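Side-chain contact in Ent-copalyl diphosphate synthase (Streptomyces platensis, PDB 5BP8), which belongs to the mainly helical terpene cyclase family: residues A[489-494]-A[502-507]. Sequence-based numbering, arbitrary orientation. Where two conformers were deposited one is given.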
loop_
_atom_site.group_PDB
_atom_site.type_symbol
_atom_site.label_atom_id
_atom_site.label_comp_id
_atom_site.label_asym_id
_atom_site.label_seq_id
_atom_site.Cartn_x
_atom_site.Cartn_y
_atom_site.Cartn_z
ATOM N N ALA A 489 -8.783 -2.444 -13.709
ATOM C CA ALA A 489 -9.498 -3.404 -12.870
ATOM C C ALA A 489 -8.628 -4.563 -12.414
ATOM O O ALA A 489 -8.990 -5.236 -11.453
ATOM C CB ALA A 489 -10.744 -3.941 -13.594
ATOM N N SER A 490 -7.506 -4.813 -13.092
ATOM C CA SER A 490 -6.615 -5.905 -12.726
ATOM C C SER A 490 -5.189 -5.451 -12.401
ATOM O O SER A 490 -4.289 -6.256 -12.324
ATOM C CB SER A 490 -6.601 -6.948 -13.851
ATOM O OG SER A 490 -7.913 -7.456 -14.031
ATOM N N TYR A 491 -4.976 -4.154 -12.194
ATOM C CA TYR A 491 -3.637 -3.706 -11.793
ATOM C C TYR A 491 -3.226 -4.484 -10.540
ATOM O O TYR A 491 -3.980 -4.507 -9.569
ATOM C CB TYR A 491 -3.645 -2.224 -11.429
ATOM C CG TYR A 491 -3.768 -1.221 -12.550
ATOM C CD1 TYR A 491 -3.517 -1.544 -13.880
ATOM C CD2 TYR A 491 -4.079 0.103 -12.249
ATOM C CE1 TYR A 491 -3.598 -0.577 -14.880
ATOM C CE2 TYR A 491 -4.166 1.066 -13.234
ATOM C CZ TYR A 491 -3.909 0.732 -14.537
ATOM O OH TYR A 491 -3.988 1.707 -15.468
ATOM N N PRO A 492 -2.082 -5.161 -10.556
ATOM C CA PRO A 492 -1.695 -5.928 -9.349
ATOM C C PRO A 492 -1.338 -5.031 -8.171
ATOM O O PRO A 492 -0.785 -3.952 -8.375
ATOM C CB PRO A 492 -0.453 -6.679 -9.796
ATOM C CG PRO A 492 -0.492 -6.667 -11.275
ATOM C CD PRO A 492 -1.150 -5.396 -11.661
ATOM N N GLY A 493 -1.648 -5.472 -6.960
ATOM C CA GLY A 493 -1.236 -4.772 -5.761
ATOM C C GLY A 493 0.244 -4.984 -5.486
ATOM O O GLY A 493 0.717 -6.116 -5.445
ATOM N N LEU A 494 0.977 -3.886 -5.324
ATOM C CA LEU A 494 2.406 -3.929 -5.049
ATOM C C LEU A 494 2.818 -3.090 -3.824
ATOM O O LEU A 494 3.954 -3.174 -3.374
ATOM C CB LEU A 494 3.173 -3.448 -6.275
ATOM C CG LEU A 494 2.986 -4.231 -7.584
ATOM C CD1 LEU A 494 3.766 -3.554 -8.682
ATOM C CD2 LEU A 494 3.479 -5.650 -7.407
ATOM N N ALA A 502 -3.271 -2.153 -4.441
ATOM C CA ALA A 502 -3.186 -1.368 -5.674
ATOM C C ALA A 502 -3.962 -0.060 -5.554
ATOM O O ALA A 502 -5.223 -0.057 -5.549
ATOM C CB ALA A 502 -3.716 -2.156 -6.872
ATOM N N PRO A 503 -3.229 1.051 -5.471
ATOM C CA PRO A 503 -3.875 2.369 -5.545
ATOM C C PRO A 503 -4.076 2.732 -7.021
ATOM O O PRO A 503 -3.168 3.281 -7.703
ATOM C CB PRO A 503 -2.896 3.259 -4.838
ATOM C CG PRO A 503 -1.545 2.689 -5.224
ATOM C CD PRO A 503 -1.771 1.181 -5.350
ATOM N N VAL A 504 -5.258 2.392 -7.515
ATOM C CA VAL A 504 -5.510 2.322 -8.951
ATOM C C VAL A 504 -5.381 3.705 -9.624
ATOM O O VAL A 504 -4.830 3.823 -10.702
ATOM C CB VAL A 504 -6.906 1.699 -9.227
ATOM C CG1 VAL A 504 -7.298 1.831 -10.695
ATOM C CG2 VAL A 504 -6.948 0.236 -8.757
ATOM N N THR A 505 -5.865 4.742 -8.965
ATOM C CA THR A 505 -5.857 6.074 -9.577
ATOM C C THR A 505 -4.422 6.593 -9.595
ATOM O O THR A 505 -3.981 7.222 -10.562
ATOM C CB THR A 505 -6.778 7.013 -8.821
ATOM O OG1 THR A 505 -8.112 6.457 -8.820
ATOM C CG2 THR A 505 -6.784 8.403 -9.454
ATOM N N VAL A 506 -3.690 6.284 -8.533
ATOM C CA VAL A 506 -2.246 6.556 -8.492
ATOM C C VAL A 506 -1.517 5.933 -9.683
ATOM O O VAL A 506 -0.678 6.568 -10.343
ATOM C CB VAL A 506 -1.653 6.128 -7.124
ATOM C CG1 VAL A 506 -0.131 6.125 -7.152
ATOM C CG2 VAL A 506 -2.120 7.069 -6.027
ATOM N N ILE A 507 -1.832 4.683 -9.974
ATOM C CA ILE A 507 -1.197 4.008 -11.090
ATOM C C ILE A 507 -1.609 4.645 -12.434
ATOM O O ILE A 507 -0.761 4.856 -13.294
ATOM C CB ILE A 507 -1.510 2.498 -11.057
ATOM C CG1 ILE A 507 -0.909 1.860 -9.798
ATOM C CG2 ILE A 507 -0.952 1.798 -12.294
ATOM C CD1 ILE A 507 -1.450 0.455 -9.520
#
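The methyl CG2 of Ile-507 lies over one face of the Tyr-491 ring in a CH-pi contact, and Tyr-491, which also meets Val-504, buries the most surface here. CG2 of Ile-507 sits 3.8 Å from the Tyr-491 ring centroid, 26° off the ring normal, and is shifted toward the rim, so its shortest approach, 3.4 Å, is to Tyr-491 CE2. With chi1 at -64°, Ile-507 sets CG2 anti to its backbone N, and its other branch runs back along the tyrosine, bringing CD1 to 4.0 Å from Tyr-491 CB.

From the opposite side of the ring, Val-504 CG1 comes obliquely past the CD2/CE2 rim, 4.0 Å from Tyr-491 CD2. The carbonyl O of Val-504 instead meets the edge in plane, 3.8 Å from Tyr-491 CE2. Nearer the backbone, the methyl CB of Ala-502 rests 3.6 Å from Tyr-491 O and also meets Pro-492 O, while Gly-493 CA packs against Ala-502 N.

No hydrogen bond joins the segments; Tyr-491 OH bonds instead to Asp-486 OD1, which anchors the far end of the ring.

In this squalene-hopene cyclase C-terminal-type domain, the contact closes the base of hairpin 495-496/500-501, fastening the loop after helix 469-484 to the first turn of helix 504-518. Helix 449-461 borders Tyr-491 and Ile-507; helix 260-274 borders Pro-503 and Val-506.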